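Local coordinates for protein phosphoinositol-specific phospholipase C (Pseudomonas sp., PDB 5FYP) that probably cleaves the phosphodiester bond of phosphoinositides in a calcium-dependent manner, at residues D53-W66 and S128-V140. Numbering follows the deposited sequence.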
loop_
_atom_site.group_PDB
_atom_site.type_symbol
_atom_site.label_atom_id
_atom_site.label_comp_id
_atom_site.label_asym_id
_atom_site.label_seq_id
_atom_site.Cartn_x
_atom_site.Cartn_y
_atom_site.Cartn_z
ATOM N N ASP A 53 7.579 14.145 7.754
ATOM C CA ASP A 53 7.261 14.751 9.044
ATOM C C ASP A 53 7.440 16.269 9.032
ATOM O O ASP A 53 6.704 17.012 9.668
ATOM C CB ASP A 53 8.174 14.163 10.124
ATOM C CG ASP A 53 7.738 12.781 10.567
ATOM O OD1 ASP A 53 7.495 11.911 9.702
ATOM O OD2 ASP A 53 7.553 12.588 11.794
ATOM N N GLN A 54 8.490 16.720 8.343
ATOM C CA GLN A 54 8.931 18.119 8.397
ATOM C C GLN A 54 8.612 18.836 7.074
ATOM O O GLN A 54 8.420 18.201 6.043
ATOM C CB GLN A 54 10.442 18.185 8.653
ATOM C CG GLN A 54 10.973 17.433 9.839
ATOM C CD GLN A 54 10.552 18.045 11.123
ATOM O OE1 GLN A 54 10.168 19.219 11.181
ATOM N NE2 GLN A 54 10.556 17.243 12.159
ATOM N N ARG A 55 8.582 20.163 7.118
ATOM C CA ARG A 55 8.348 20.993 5.923
ATOM C C ARG A 55 9.526 20.921 4.983
ATOM O O ARG A 55 9.361 20.951 3.763
ATOM C CB ARG A 55 8.084 22.440 6.359
ATOM C CG ARG A 55 7.765 23.403 5.213
ATOM C CD ARG A 55 7.438 24.804 5.717
ATOM N NE ARG A 55 6.134 24.801 6.385
ATOM C CZ ARG A 55 4.918 24.690 5.801
ATOM N NH1 ARG A 55 4.768 24.582 4.464
ATOM N NH2 ARG A 55 3.814 24.697 6.571
ATOM N N ASP A 56 10.712 20.836 5.548
ATOM C CA ASP A 56 11.921 20.494 4.826
ATOM C C ASP A 56 12.554 19.294 5.511
ATOM O O ASP A 56 11.831 18.483 6.007
ATOM C CB ASP A 56 12.845 21.718 4.633
ATOM C CG ASP A 56 13.314 22.353 5.934
ATOM O OD1 ASP A 56 13.183 21.726 7.014
ATOM O OD2 ASP A 56 13.790 23.502 5.846
ATOM N N ALA A 57 13.864 19.133 5.470
ATOM C CA ALA A 57 14.514 17.992 6.092
ATOM C C ALA A 57 14.642 18.097 7.600
ATOM O O ALA A 57 14.881 17.090 8.253
ATOM C CB ALA A 57 15.896 17.784 5.464
ATOM N N VAL A 58 14.513 19.303 8.150
ATOM C CA VAL A 58 14.928 19.563 9.530
ATOM C C VAL A 58 13.970 20.414 10.338
ATOM O O VAL A 58 14.235 20.670 11.510
ATOM C CB VAL A 58 16.340 20.221 9.507
ATOM C CG1 VAL A 58 16.333 21.667 9.009
ATOM C CG2 VAL A 58 17.096 20.122 10.838
ATOM N N SER A 59 12.884 20.894 9.740
ATOM C CA SER A 59 12.062 21.908 10.389
ATOM C C SER A 59 10.636 21.933 9.880
ATOM O O SER A 59 10.349 21.524 8.770
ATOM C CB SER A 59 12.696 23.293 10.204
ATOM O OG SER A 59 12.645 23.650 8.838
ATOM N N GLY A 60 9.756 22.494 10.690
ATOM C CA GLY A 60 8.394 22.797 10.279
ATOM C C GLY A 60 7.330 21.753 10.488
ATOM O O GLY A 60 6.198 21.961 10.050
ATOM N N GLY A 61 7.633 20.684 11.196
ATOM C CA GLY A 61 6.578 19.735 11.566
ATOM C C GLY A 61 5.578 20.257 12.583
ATOM O O GLY A 61 5.857 21.220 13.302
ATOM N N SER A 62 4.414 19.612 12.621
ATOM C CA SER A 62 3.397 19.857 13.656
ATOM C C SER A 62 2.786 18.540 14.105
ATOM O O SER A 62 2.885 17.521 13.403
ATOM C CB SER A 62 2.313 20.776 13.164
ATOM O OG SER A 62 1.760 20.320 11.986
ATOM N N PRO A 63 2.186 18.524 15.295
ATOM C CA PRO A 63 1.675 17.234 15.763
ATOM C C PRO A 63 0.525 16.727 14.925
ATOM O O PRO A 63 -0.271 17.517 14.415
ATOM C CB PRO A 63 1.166 17.536 17.185
ATOM C CG PRO A 63 1.735 18.819 17.543
ATOM C CD PRO A 63 2.067 19.563 16.312
ATOM N N HIS A 64 0.457 15.412 14.774
ATOM C CA HIS A 64 -0.727 14.766 14.179
ATOM C C HIS A 64 -0.923 15.124 12.710
ATOM O O HIS A 64 -2.015 15.067 12.215
ATOM C CB HIS A 64 -2.004 15.103 14.983
ATOM C CG HIS A 64 -1.824 15.060 16.468
ATOM N ND1 HIS A 64 -2.280 16.052 17.303
ATOM C CD2 HIS A 64 -1.178 14.176 17.252
ATOM C CE1 HIS A 64 -1.971 15.743 18.550
ATOM N NE2 HIS A 64 -1.293 14.619 18.547
ATOM N N HIS A 65 0.170 15.515 12.060
ATOM C CA HIS A 65 0.185 16.058 10.703
ATOM C C HIS A 65 1.412 15.597 9.972
ATOM O O HIS A 65 2.464 15.502 10.571
ATOM C CB HIS A 65 0.255 17.594 10.846
ATOM C CG HIS A 65 0.576 18.348 9.585
ATOM N ND1 HIS A 65 1.853 18.544 9.078
ATOM C CD2 HIS A 65 -0.257 18.989 8.740
ATOM C CE1 HIS A 65 1.772 19.233 7.950
ATOM N NE2 HIS A 65 0.496 19.551 7.748
ATOM N N TRP A 66 1.265 15.336 8.675
ATOM C CA TRP A 66 2.410 15.051 7.806
ATOM C C TRP A 66 2.202 15.784 6.480
ATOM O O TRP A 66 1.068 16.033 6.084
ATOM C CB TRP A 66 2.586 13.550 7.541
ATOM C CG TRP A 66 3.023 12.729 8.756
ATOM C CD1 TRP A 66 4.299 12.301 8.998
ATOM C CD2 TRP A 66 2.210 12.202 9.821
ATOM N NE1 TRP A 66 4.323 11.545 10.132
ATOM C CE2 TRP A 66 3.062 11.463 10.661
ATOM C CE3 TRP A 66 0.856 12.297 10.149
ATOM C CZ2 TRP A 66 2.600 10.830 11.796
ATOM C CZ3 TRP A 66 0.398 11.659 11.293
ATOM C CH2 TRP A 66 1.266 10.950 12.096
ATOM N N SER A 128 6.092 13.259 22.382
ATOM C CA SER A 128 5.932 14.698 22.509
ATOM C C SER A 128 5.633 15.435 21.238
ATOM O O SER A 128 4.966 16.470 21.243
ATOM C CB SER A 128 7.185 15.345 23.125
ATOM O OG SER A 128 8.400 14.709 22.739
ATOM N N SER A 129 6.155 14.926 20.138
ATOM C CA SER A 129 5.993 15.588 18.848
ATOM C C SER A 129 4.758 15.139 18.073
ATOM O O SER A 129 4.458 15.729 17.048
ATOM C CB SER A 129 7.228 15.445 17.986
ATOM O OG SER A 129 8.309 16.183 18.538
ATOM N N GLY A 130 4.039 14.134 18.552
ATOM C CA GLY A 130 2.721 13.828 17.987
ATOM C C GLY A 130 2.709 13.106 16.643
ATOM O O GLY A 130 1.716 13.143 15.929
ATOM N N ARG A 131 3.825 12.441 16.321
ATOM C CA ARG A 131 3.943 11.697 15.044
ATOM C C ARG A 131 4.544 10.306 15.276
ATOM O O ARG A 131 5.403 9.834 14.523
ATOM C CB ARG A 131 4.731 12.516 14.014
ATOM C CG ARG A 131 4.035 13.822 13.620
ATOM C CD ARG A 131 4.778 14.519 12.474
ATOM N NE ARG A 131 6.159 14.798 12.865
ATOM C CZ ARG A 131 6.558 15.851 13.545
ATOM N NH1 ARG A 131 5.721 16.860 13.805
ATOM N NH2 ARG A 131 7.817 15.973 13.932
ATOM N N THR A 132 4.050 9.642 16.306
ATOM C CA THR A 132 4.402 8.255 16.600
ATOM C C THR A 132 3.576 7.300 15.718
ATOM O O THR A 132 2.614 7.703 15.091
ATOM C CB THR A 132 4.111 7.935 18.065
ATOM O OG1 THR A 132 2.695 7.913 18.258
ATOM C CG2 THR A 132 4.801 8.885 19.029
ATOM N N PRO A 133 3.928 6.004 15.734
ATOM C CA PRO A 133 3.047 5.003 15.106
ATOM C C PRO A 133 1.590 5.109 15.561
ATOM O O PRO A 133 0.692 4.977 14.736
ATOM C CB PRO A 133 3.713 3.691 15.486
ATOM C CG PRO A 133 5.172 4.055 15.485
ATOM C CD PRO A 133 5.211 5.412 16.134
ATOM N N LYS A 134 1.372 5.310 16.858
ATOM C CA LYS A 134 0.023 5.440 17.356
ATOM C C LYS A 134 -0.700 6.672 16.762
ATOM O O LYS A 134 -1.868 6.588 16.377
ATOM C CB LYS A 134 0.014 5.500 18.876
ATOM C CG LYS A 134 -1.354 5.646 19.518
ATOM C CD LYS A 134 -1.258 5.186 20.958
ATOM C CE LYS A 134 -2.467 5.492 21.820
ATOM N NZ LYS A 134 -2.897 6.918 21.788
ATOM N N ASP A 135 0.016 7.801 16.680
ATOM C CA ASP A 135 -0.568 9.010 16.082
ATOM C C ASP A 135 -0.927 8.765 14.612
ATOM O O ASP A 135 -1.948 9.257 14.145
ATOM C CB ASP A 135 0.366 10.191 16.190
ATOM C CG ASP A 135 0.633 10.613 17.621
ATOM O OD1 ASP A 135 -0.343 10.927 18.330
ATOM O OD2 ASP A 135 1.810 10.595 18.045
ATOM N N PHE A 136 -0.075 8.038 13.905
ATOM C CA PHE A 136 -0.343 7.703 12.511
ATOM C C PHE A 136 -1.591 6.835 12.372
ATOM O O PHE A 136 -2.459 7.140 11.547
ATOM C CB PHE A 136 0.910 7.057 11.945
ATOM C CG PHE A 136 0.874 6.813 10.478
ATOM C CD1 PHE A 136 0.954 7.876 9.593
ATOM C CD2 PHE A 136 0.811 5.518 9.979
ATOM C CE1 PHE A 136 0.988 7.686 8.235
ATOM C CE2 PHE A 136 0.856 5.305 8.598
ATOM C CZ PHE A 136 0.914 6.415 7.752
ATOM N N ASP A 137 -1.689 5.790 13.196
ATOM C CA ASP A 137 -2.890 4.956 13.199
ATOM C C ASP A 137 -4.122 5.791 13.526
ATOM O O ASP A 137 -5.181 5.574 12.924
ATOM C CB ASP A 137 -2.780 3.800 14.173
ATOM C CG ASP A 137 -2.062 2.584 13.605
ATOM O OD1 ASP A 137 -1.600 2.635 12.439
ATOM O OD2 ASP A 137 -2.048 1.560 14.301
ATOM N N GLU A 138 -3.997 6.708 14.475
ATOM C CA GLU A 138 -5.155 7.496 14.855
ATOM C C GLU A 138 -5.620 8.391 13.697
ATOM O O GLU A 138 -6.810 8.546 13.483
ATOM C CB GLU A 138 -4.877 8.277 16.146
ATOM C CG GLU A 138 -4.882 7.360 17.363
ATOM C CD GLU A 138 -4.533 7.992 18.685
ATOM O OE1 GLU A 138 -4.078 9.129 18.715
ATOM O OE2 GLU A 138 -4.690 7.293 19.693
ATOM N N LEU A 139 -4.670 8.965 12.954
ATOM C CA LEU A 139 -5.016 9.770 11.782
ATOM C C LEU A 139 -5.752 8.919 10.744
ATOM O O LEU A 139 -6.810 9.315 10.272
ATOM C CB LEU A 139 -3.767 10.385 11.143
ATOM C CG LEU A 139 -3.972 10.997 9.758
ATOM C CD1 LEU A 139 -4.975 12.132 9.822
ATOM C CD2 LEU A 139 -2.666 11.493 9.169
ATOM N N VAL A 140 -5.159 7.790 10.357
ATOM C CA VAL A 140 -5.768 7.055 9.262
ATOM C C VAL A 140 -7.146 6.495 9.665
ATOM O O VAL A 140 -8.044 6.426 8.843
ATOM C CB VAL A 140 -4.836 5.988 8.663
ATOM C CG1 VAL A 140 -3.534 6.653 8.161
ATOM C CG2 VAL A 140 -4.525 4.852 9.610
HETATM O O HOH W 1 6.328 10.168 11.866
HETATM O O HOH W 2 9.572 13.696 13.574
HETATM O O HOH W 3 -0.254 13.112 20.609
#
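Trp66 lies between Arg131 and Phe136, and this is the tight part of the contact. The aliphatic stem of Arg131 runs antiparallel to the indole over one face, CG offset toward the rim, with Arg131 CD making a CH-pi contact 4.0 Å from the centroid of the five-membered ring. Phe136 turns its edge to the opposite face, a T-shaped pair with planes at 81°, and Leu139 CD2 closes on Trp66 CZ3 at 3.7 Å. Beyond the indole the arginine chain bends at chi3 (-58°), carrying the guanidinium in among the carbonyls and carboxylate of 53-66. There Arg131 NE forms a salt bridge to Asp53 OD2 (2.8 Å), reached from above the carboxylate plane, while Arg131 NH1 donates to Ser62 O (2.9 Å) from well above the carbonyl plane, the oxygen lying in the guanidinium plane. The contact thus ties the loop between strands 46-52 and 67-68 to the start of helix 133-144 in a TIM-barrel-clan fold; Thr132 and Asp135 form the capping box of that helix. With an alanine at Arg131, Asp53 would probably keep Lys120 at OD1 but lose its charged mate at OD2, and one indole face its cover. Water 1 joins Trp66 NE1, Asp53 OD2 and Arg131 O. The looser, solvent side lies at the type II beta turn from Ser62 to His65. Here His64 N donates to Gly130 O (2.8 Å), but exposed His64 reaches Asp135 OD1 through water 3, bound 2.8 Å from His64 NE2 at the imidazole edge.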